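Local coordinates for protein putative cytosine/guanine deaminase (Unidentified, PDB 2PAJ) that catalyses the zinc-dependent hydrolytic deamination of 2-amino-4-hydroxypteridines such as isoxanthopterin, giving the 2,4-dihydroxypteridine and ammonium, at residues Y139-G144 and D148-L153; E156-G161 and A211-V216; A195-L200 and V215-T220. One frame throughout, in Å; residues are numbered along the deposited sequence.

Contact 1 of 3, residues Y139-G144 and D148-L153; sequences YVYYPG and DSSAIL
Two serines in the first turn of helix 149-159 reach back to the loop that leads into it: Ser149 OG donates to Val140 O at 3.2 Å, and Ser150 OG shares a 2.8 Å hydrogen bond with Tyr141 OH. This is the barrel of an amidohydrolase, of TIM-barrel type, and the loop runs from strand 131-136 to the helix that follows it. Ser149 OG approaches Val140 O at a C=O...OG angle of 151° and lies 23° out of the carbonyl plane. Beside it, CG2 of Val140 lies against the same serine. The other bond comes in near the plane of the Tyr141 ring, at the phenol edge, while Ser149 CB approaches CE1 obliquely at 3.9 Å. Tyr141 carries its CG beside the backbone N and opposite the carbonyl carbon (chi1 -66°), which swings the phenol across to the helix start.

The next shell packs round both partners. Arg168 makes a cation-pi contact with the Tyr141 ring, and Leu166 of strand 163-168 packs against both Tyr141 and Ser150. On the loop side, Asn138 OD1 accepts from Val140 N and Phe115 of helix 112-127 touches the valine side chain. The whole contact is buried, and the Val140 side chain is about 8 Å from that of the zinc ligand His78 and about 12 Å from the zinc itself. The helix start is N-capped by Asp148, whose OD1 accepts a weak bond from Ala151 N at 3.2 Å.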
loop_
_atom_site.group_PDB
_atom_site.type_symbol
_atom_site.label_atom_id
_atom_site.label_comp_id
_atom_site.label_asym_id
_atom_site.label_seq_id
_atom_site.Cartn_x
_atom_site.Cartn_y
_atom_site.Cartn_z
ATOM N N TYR A 139 5.717 -10.598 7.740
ATOM C CA TYR A 139 6.783 -11.560 7.926
ATOM C C TYR A 139 6.757 -12.252 9.268
ATOM O O TYR A 139 7.755 -12.841 9.710
ATOM C CB TYR A 139 8.155 -10.949 7.627
ATOM C CG TYR A 139 8.551 -9.759 8.450
ATOM C CD1 TYR A 139 8.866 -9.891 9.800
ATOM C CD2 TYR A 139 8.700 -8.516 7.849
ATOM C CE1 TYR A 139 9.329 -8.824 10.529
ATOM C CE2 TYR A 139 9.159 -7.435 8.557
ATOM C CZ TYR A 139 9.474 -7.592 9.899
ATOM O OH TYR A 139 9.934 -6.519 10.611
ATOM N N VAL A 140 5.602 -12.204 9.915
ATOM C CA VAL A 140 5.484 -12.935 11.156
ATOM C C VAL A 140 4.981 -14.334 10.752
ATOM O O VAL A 140 3.802 -14.554 10.446
ATOM C CB VAL A 140 4.538 -12.241 12.177
ATOM C CG1 VAL A 140 4.529 -10.744 11.918
ATOM C CG2 VAL A 140 3.154 -12.827 12.144
ATOM N N TYR A 141 5.940 -15.256 10.692
ATOM C CA TYR A 141 5.724 -16.652 10.342
ATOM C C TYR A 141 6.857 -17.406 11.033
ATOM O O TYR A 141 7.976 -16.896 11.149
ATOM C CB TYR A 141 5.836 -16.849 8.834
ATOM C CG TYR A 141 4.757 -16.153 8.033
ATOM C CD1 TYR A 141 3.424 -16.563 8.121
ATOM C CD2 TYR A 141 5.070 -15.077 7.188
ATOM C CE1 TYR A 141 2.437 -15.930 7.399
ATOM C CE2 TYR A 141 4.084 -14.429 6.453
ATOM C CZ TYR A 141 2.772 -14.863 6.572
ATOM O OH TYR A 141 1.778 -14.217 5.897
ATOM N N TYR A 142 6.570 -18.613 11.505
ATOM C CA TYR A 142 7.571 -19.434 12.182
ATOM C C TYR A 142 6.975 -20.803 12.429
ATOM O O TYR A 142 5.769 -20.932 12.626
ATOM C CB TYR A 142 7.980 -18.795 13.508
ATOM C CG TYR A 142 6.831 -18.576 14.472
ATOM C CD1 TYR A 142 6.501 -19.545 15.428
ATOM C CD2 TYR A 142 6.109 -17.374 14.466
ATOM C CE1 TYR A 142 5.497 -19.320 16.363
ATOM C CE2 TYR A 142 5.102 -17.138 15.392
ATOM C CZ TYR A 142 4.804 -18.112 16.343
ATOM O OH TYR A 142 3.842 -17.867 17.297
ATOM N N PRO A 143 7.816 -21.847 12.407
ATOM C CA PRO A 143 7.340 -23.211 12.628
ATOM C C PRO A 143 6.409 -23.336 13.831
ATOM O O PRO A 143 6.737 -22.895 14.932
ATOM C CB PRO A 143 8.635 -23.988 12.802
ATOM C CG PRO A 143 9.568 -23.269 11.877
ATOM C CD PRO A 143 9.277 -21.826 12.192
ATOM N N GLY A 144 5.238 -23.920 13.609
ATOM C CA GLY A 144 4.297 -24.120 14.695
ATOM C C GLY A 144 3.483 -22.928 15.159
ATOM O O GLY A 144 2.829 -22.999 16.201
ATOM N N ASP A 148 -3.098 -18.159 12.171
ATOM C CA ASP A 148 -2.892 -17.919 10.753
ATOM C C ASP A 148 -2.858 -16.411 10.450
ATOM O O ASP A 148 -3.904 -15.762 10.300
ATOM C CB ASP A 148 -3.996 -18.591 9.932
ATOM C CG ASP A 148 -3.667 -18.615 8.464
ATOM O OD1 ASP A 148 -2.692 -17.930 8.110
ATOM O OD2 ASP A 148 -4.354 -19.297 7.675
ATOM N N SER A 149 -1.649 -15.862 10.382
ATOM C CA SER A 149 -1.453 -14.445 10.087
ATOM C C SER A 149 -2.190 -14.063 8.808
ATOM O O SER A 149 -3.036 -13.165 8.793
ATOM C CB SER A 149 0.028 -14.159 9.902
ATOM O OG SER A 149 0.709 -14.462 11.095
ATOM N N SER A 150 -1.857 -14.759 7.731
ATOM C CA SER A 150 -2.470 -14.495 6.453
ATOM C C SER A 150 -3.993 -14.473 6.549
ATOM O O SER A 150 -4.637 -13.554 6.034
ATOM C CB SER A 150 -2.005 -15.542 5.460
ATOM O OG SER A 150 -0.590 -15.584 5.448
ATOM N N ALA A 151 -4.570 -15.471 7.209
ATOM C CA ALA A 151 -6.018 -15.538 7.360
ATOM C C ALA A 151 -6.534 -14.247 7.977
ATOM O O ALA A 151 -7.417 -13.590 7.437
ATOM C CB ALA A 151 -6.389 -16.709 8.245
ATOM N N ILE A 152 -5.971 -13.905 9.125
ATOM C CA ILE A 152 -6.357 -12.713 9.857
ATOM C C ILE A 152 -6.273 -11.430 9.018
ATOM O O ILE A 152 -7.201 -10.613 9.023
ATOM C CB ILE A 152 -5.477 -12.566 11.121
ATOM C CG1 ILE A 152 -5.699 -13.774 12.043
ATOM C CG2 ILE A 152 -5.788 -11.262 11.817
ATOM C CD1 ILE A 152 -4.660 -13.922 13.130
ATOM N N LEU A 153 -5.168 -11.260 8.294
ATOM C CA LEU A 153 -4.984 -10.078 7.470
ATOM C C LEU A 153 -6.077 -9.923 6.412
ATOM O O LEU A 153 -6.617 -8.822 6.243
ATOM C CB LEU A 153 -3.603 -10.097 6.813
ATOM C CG LEU A 153 -2.399 -9.767 7.704
ATOM C CD1 LEU A 153 -1.111 -9.744 6.890
ATOM C CD2 LEU A 153 -2.610 -8.427 8.352
#

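Contact 2 of 3, residues E156-G161 and A211-V216; sequences EAEKLG and AMRRVV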
loop_
_atom_site.group_PDB
_atom_site.type_symbol
_atom_site.label_atom_id
_atom_site.label_comp_id
_atom_site.label_asym_id
_atom_site.label_seq_id
_atom_site.Cartn_x
_atom_site.Cartn_y
_atom_site.Cartn_z
ATOM N N GLU A 156 -9.521 -9.052 8.179
ATOM C CA GLU A 156 -9.610 -7.659 8.576
ATOM C C GLU A 156 -9.795 -6.718 7.391
ATOM O O GLU A 156 -10.655 -5.838 7.416
ATOM C CB GLU A 156 -8.363 -7.276 9.382
ATOM C CG GLU A 156 -8.296 -7.975 10.724
ATOM C CD GLU A 156 -9.576 -7.791 11.532
ATOM O OE1 GLU A 156 -9.942 -6.629 11.823
ATOM O OE2 GLU A 156 -10.228 -8.804 11.865
ATOM N N ALA A 157 -8.994 -6.916 6.350
ATOM C CA ALA A 157 -9.074 -6.067 5.175
ATOM C C ALA A 157 -10.488 -6.054 4.621
ATOM O O ALA A 157 -11.046 -5.004 4.310
ATOM C CB ALA A 157 -8.101 -6.556 4.112
ATOM N N GLU A 158 -11.070 -7.234 4.511
ATOM C CA GLU A 158 -12.405 -7.365 3.974
ATOM C C GLU A 158 -13.504 -6.850 4.898
ATOM O O GLU A 158 -14.557 -6.427 4.430
ATOM C CB GLU A 158 -12.655 -8.815 3.628
ATOM C CG GLU A 158 -14.048 -9.060 3.158
ATOM C CD GLU A 158 -14.470 -10.472 3.437
ATOM O OE1 GLU A 158 -14.251 -11.346 2.558
ATOM O OE2 GLU A 158 -14.999 -10.696 4.556
ATOM N N LYS A 159 -13.279 -6.899 6.204
ATOM C CA LYS A 159 -14.282 -6.388 7.124
ATOM C C LYS A 159 -14.424 -4.901 6.847
ATOM O O LYS A 159 -15.497 -4.325 7.016
ATOM C CB LYS A 159 -13.867 -6.635 8.582
ATOM C CG LYS A 159 -14.052 -8.091 8.997
ATOM C CD LYS A 159 -13.302 -8.472 10.266
ATOM C CE LYS A 159 -13.938 -7.867 11.496
ATOM N NZ LYS A 159 -13.504 -8.599 12.731
ATOM N N LEU A 160 -13.332 -4.298 6.388
ATOM C CA LEU A 160 -13.294 -2.878 6.081
ATOM C C LEU A 160 -13.651 -2.583 4.633
ATOM O O LEU A 160 -13.843 -1.425 4.266
ATOM C CB LEU A 160 -11.911 -2.320 6.400
ATOM C CG LEU A 160 -11.497 -2.416 7.869
ATOM C CD1 LEU A 160 -10.074 -1.905 8.041
ATOM C CD2 LEU A 160 -12.446 -1.607 8.723
ATOM N N GLY A 161 -13.732 -3.636 3.823
ATOM C CA GLY A 161 -14.089 -3.501 2.420
ATOM C C GLY A 161 -12.958 -3.092 1.500
ATOM O O GLY A 161 -13.200 -2.666 0.371
ATOM N N ALA A 211 -8.689 -7.494 -8.788
ATOM C CA ALA A 211 -8.884 -8.486 -7.753
ATOM C C ALA A 211 -8.991 -7.800 -6.383
ATOM O O ALA A 211 -8.364 -6.774 -6.148
ATOM C CB ALA A 211 -7.716 -9.467 -7.773
ATOM N N MET A 212 -9.803 -8.357 -5.492
ATOM C CA MET A 212 -9.950 -7.812 -4.152
ATOM C C MET A 212 -8.970 -8.515 -3.229
ATOM O O MET A 212 -8.827 -8.152 -2.060
ATOM C CB MET A 212 -11.378 -7.998 -3.640
ATOM C CG MET A 212 -12.404 -7.110 -4.323
ATOM S SD MET A 212 -12.030 -5.341 -4.233
ATOM C CE MET A 212 -12.313 -5.018 -2.497
ATOM N N ARG A 213 -8.300 -9.529 -3.772
ATOM C CA ARG A 213 -7.307 -10.302 -3.037
ATOM C C ARG A 213 -6.140 -10.705 -3.916
ATOM O O ARG A 213 -6.318 -11.106 -5.057
ATOM C CB ARG A 213 -7.943 -11.539 -2.421
ATOM C CG ARG A 213 -8.638 -11.224 -1.145
ATOM C CD ARG A 213 -9.510 -12.343 -0.679
ATOM N NE ARG A 213 -10.022 -12.034 0.648
ATOM C CZ ARG A 213 -10.757 -12.857 1.382
ATOM N NH1 ARG A 213 -11.085 -14.055 0.907
ATOM N NH2 ARG A 213 -11.130 -12.495 2.606
ATOM N N ARG A 214 -4.941 -10.587 -3.364
ATOM C CA ARG A 214 -3.724 -10.916 -4.077
ATOM C C ARG A 214 -2.669 -11.483 -3.157
ATOM O O ARG A 214 -2.682 -11.239 -1.950
ATOM C CB ARG A 214 -3.165 -9.676 -4.754
ATOM C CG ARG A 214 -3.904 -9.299 -5.984
ATOM C CD ARG A 214 -2.944 -9.187 -7.127
ATOM N NE ARG A 214 -3.583 -9.568 -8.372
ATOM C CZ ARG A 214 -3.025 -9.423 -9.561
ATOM N NH1 ARG A 214 -1.810 -8.900 -9.658
ATOM N NH2 ARG A 214 -3.682 -9.794 -10.650
ATOM N N VAL A 215 -1.740 -12.223 -3.750
ATOM C CA VAL A 215 -0.651 -12.857 -3.022
ATOM C C VAL A 215 0.637 -12.677 -3.803
ATOM O O VAL A 215 0.639 -12.794 -5.014
ATOM C CB VAL A 215 -0.916 -14.380 -2.845
ATOM C CG1 VAL A 215 0.257 -15.041 -2.125
ATOM C CG2 VAL A 215 -2.219 -14.608 -2.084
ATOM N N VAL A 216 1.727 -12.369 -3.113
ATOM C CA VAL A 216 3.009 -12.213 -3.782
ATOM C C VAL A 216 4.164 -12.806 -2.951
ATOM O O VAL A 216 4.121 -12.828 -1.719
ATOM C CB VAL A 216 3.288 -10.686 -4.186
ATOM C CG1 VAL A 216 2.183 -9.785 -3.700
ATOM C CG2 VAL A 216 4.609 -10.201 -3.637
#
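Glu158 leaves helix 149-159 facing Arg213, and the pair forms a salt bridge at the protein surface. From CB, which lies 4.1 Å from Arg213 NH2, the chain runs extended, with CG anti to the backbone N (chi1 176°). CD then comes within 4.0 Å of the same nitrogen, and OE1 makes the closest approach, 3.3 Å from NH2. The carboxylate and guanidinium planes are only 12° apart, yet OE1 stands well out of the guanidinium plane and no N-H points at it. What remains is attraction between charges. Arg213 meets it with a chain stretched from CG to NE.

In the amidohydrolase barrel this joins the C-terminal end of a helix to the start of strand 213-217, which pairs in parallel with strand 163-168, the strand entered just after that helix. The helix closes in a Schellman motif: Gly161, with positive phi, is the C-prime residue, Leu162 N reaches Ala157 O, and Gly161 N makes a weak bond to Glu158 O. Past this turn, Gly161 O receives a hydrogen bond from Ser448 OG. Met212, bent at chi2 and chi3, brings its CE methyl to 3.8 Å from that same Gly161 O.

Contact 3 of 3, residues A195-L200 and V215-T220; sequences ADIERL and VVMAPT
Ile197 lays its CD1 methyl against the thioether of Met217, 3.3 Å from SD and 3.7 Å from CE, and the two side chains meet at about a right angle. Met217 sets out with CG anti to the backbone N (chi1 180°) and then bends at both later torsions, which carries SD and CE round to the isoleucine. One helical turn on, Leu200 deals with Val215: its CB is 4.2 Å from Val215 CG1, while Val215 CG2 rests 3.7 Å from the carbonyl oxygen Leu200 O.

This is helix-on-strand packing of the alpha/beta barrel, helix 190-203 lying against strand 213-217, the strand that follows it. Val216, between the two contacting residues, turns its CB away from the helix and packs on Val165, Leu167 and His246 of the adjoining strands. Tyr193, one turn earlier in the helix, also touches Met217, and Leu243 lies against Ile197.

On the helix itself, Arg199 NH1 bonds Asp196 OD2 at 2.6 Å within a salt bridge. OD2 uses its syn lone pair and lies in the guanidinium plane, while Leu200 CD2 sits over one face of that guanidinium, offset toward its rim.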
loop_
_atom_site.group_PDB
_atom_site.type_symbol
_atom_site.label_atom_id
_atom_site.label_comp_id
_atom_site.label_asym_id
_atom_site.label_seq_id
_atom_site.Cartn_x
_atom_site.Cartn_y
_atom_site.Cartn_z
ATOM N N ALA A 195 5.563 -24.300 0.217
ATOM C CA ALA A 195 4.303 -24.993 0.395
ATOM C C ALA A 195 3.196 -24.017 0.767
ATOM O O ALA A 195 2.102 -24.045 0.196
ATOM C CB ALA A 195 4.453 -26.058 1.478
ATOM N N ASP A 196 3.497 -23.139 1.713
ATOM C CA ASP A 196 2.524 -22.172 2.186
ATOM C C ASP A 196 2.023 -21.263 1.091
ATOM O O ASP A 196 0.829 -20.970 1.007
ATOM C CB ASP A 196 3.123 -21.328 3.299
ATOM C CG ASP A 196 2.064 -20.650 4.133
ATOM O OD1 ASP A 196 2.419 -19.748 4.925
ATOM O OD2 ASP A 196 0.877 -21.028 3.996
ATOM N N ILE A 197 2.938 -20.821 0.246
ATOM C CA ILE A 197 2.569 -19.937 -0.833
ATOM C C ILE A 197 1.652 -20.598 -1.853
ATOM O O ILE A 197 0.733 -19.962 -2.381
ATOM C CB ILE A 197 3.825 -19.363 -1.491
ATOM C CG1 ILE A 197 4.349 -18.216 -0.622
ATOM C CG2 ILE A 197 3.526 -18.888 -2.898
ATOM C CD1 ILE A 197 5.457 -17.426 -1.248
ATOM N N GLU A 198 1.877 -21.878 -2.112
ATOM C CA GLU A 198 1.033 -22.606 -3.053
ATOM C C GLU A 198 -0.373 -22.677 -2.440
ATOM O O GLU A 198 -1.390 -22.471 -3.110
ATOM C CB GLU A 198 1.627 -23.992 -3.286
ATOM C CG GLU A 198 3.073 -23.907 -3.773
ATOM C CD GLU A 198 3.598 -25.207 -4.372
ATOM O OE1 GLU A 198 3.742 -26.208 -3.622
ATOM O OE2 GLU A 198 3.872 -25.224 -5.596
ATOM N N ARG A 199 -0.404 -22.931 -1.139
ATOM C CA ARG A 199 -1.653 -22.999 -0.410
ATOM C C ARG A 199 -2.363 -21.650 -0.557
ATOM O O ARG A 199 -3.518 -21.592 -0.982
ATOM C CB ARG A 199 -1.363 -23.312 1.057
ATOM C CG ARG A 199 -2.558 -23.193 1.956
ATOM C CD ARG A 199 -2.114 -22.813 3.366
ATOM N NE ARG A 199 -3.095 -21.959 4.040
ATOM C CZ ARG A 199 -2.785 -20.820 4.657
ATOM N NH1 ARG A 199 -1.525 -20.402 4.689
ATOM N NH2 ARG A 199 -3.736 -20.084 5.225
ATOM N N LEU A 200 -1.658 -20.572 -0.216
ATOM C CA LEU A 200 -2.194 -19.207 -0.312
ATOM C C LEU A 200 -2.549 -18.786 -1.742
ATOM O O LEU A 200 -3.550 -18.108 -1.978
ATOM C CB LEU A 200 -1.183 -18.211 0.253
ATOM C CG LEU A 200 -0.892 -18.352 1.746
ATOM C CD1 LEU A 200 0.269 -17.438 2.130
ATOM C CD2 LEU A 200 -2.160 -18.029 2.544
ATOM N N VAL A 215 -1.740 -12.223 -3.750
ATOM C CA VAL A 215 -0.651 -12.857 -3.022
ATOM C C VAL A 215 0.637 -12.677 -3.803
ATOM O O VAL A 215 0.639 -12.794 -5.014
ATOM C CB VAL A 215 -0.916 -14.380 -2.845
ATOM C CG1 VAL A 215 0.257 -15.041 -2.125
ATOM C CG2 VAL A 215 -2.219 -14.608 -2.084
ATOM N N VAL A 216 1.727 -12.369 -3.113
ATOM C CA VAL A 216 3.009 -12.213 -3.782
ATOM C C VAL A 216 4.164 -12.806 -2.951
ATOM O O VAL A 216 4.121 -12.828 -1.719
ATOM C CB VAL A 216 3.288 -10.686 -4.186
ATOM C CG1 VAL A 216 2.183 -9.785 -3.700
ATOM C CG2 VAL A 216 4.609 -10.201 -3.637
ATOM N N MET A 217 5.169 -13.317 -3.666
ATOM C CA MET A 217 6.385 -13.927 -3.114
ATOM C C MET A 217 7.264 -12.801 -2.562
ATOM O O MET A 217 7.830 -12.041 -3.340
ATOM C CB MET A 217 7.116 -14.649 -4.253
ATOM C CG MET A 217 8.425 -15.360 -3.895
ATOM S SD MET A 217 8.206 -16.868 -2.931
ATOM C CE MET A 217 9.044 -16.453 -1.455
ATOM N N ALA A 218 7.414 -12.713 -1.240
ATOM C CA ALA A 218 8.183 -11.615 -0.650
ATOM C C ALA A 218 9.185 -11.856 0.486
ATOM O O ALA A 218 9.020 -11.327 1.588
ATOM C CB ALA A 218 7.210 -10.518 -0.219
ATOM N N PRO A 219 10.249 -12.628 0.231
ATOM C CA PRO A 219 11.236 -12.870 1.291
ATOM C C PRO A 219 11.727 -11.512 1.832
ATOM O O PRO A 219 12.294 -10.715 1.083
ATOM C CB PRO A 219 12.339 -13.630 0.559
ATOM C CG PRO A 219 11.583 -14.360 -0.522
ATOM C CD PRO A 219 10.620 -13.319 -1.016
ATOM N N THR A 220 11.518 -11.257 3.121
ATOM C CA THR A 220 11.898 -9.982 3.742
ATOM C C THR A 220 13.037 -9.183 3.092
ATOM O O THR A 220 12.783 -8.219 2.371
ATOM C CB THR A 220 12.209 -10.183 5.219
ATOM O OG1 THR A 220 11.301 -11.157 5.755
ATOM C CG2 THR A 220 12.023 -8.861 5.974
#

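In the fold
Along the chain contact 1 closes before the other two open, and contacts 2 and 3 end on the same strand. Contact 1 uses the start of helix 149-159 and contact 2 its end, with centres 16 Å apart. Contacts 2 and 3 share Val215 and Val216 of strand 213-217; the centres of these two contacts are 15 Å apart. Contacts 1 and 3 have the closest centres, 11 Å apart, and touch directly: Asp148 OD2 and Arg199 NH2 form a 2.6 Å salt bridge, and Ser150 CB packs on Leu200 CD2. Two successive outer helices of the barrel, 149-159 and 190-203, are thus tied to each other and to strand 213-217.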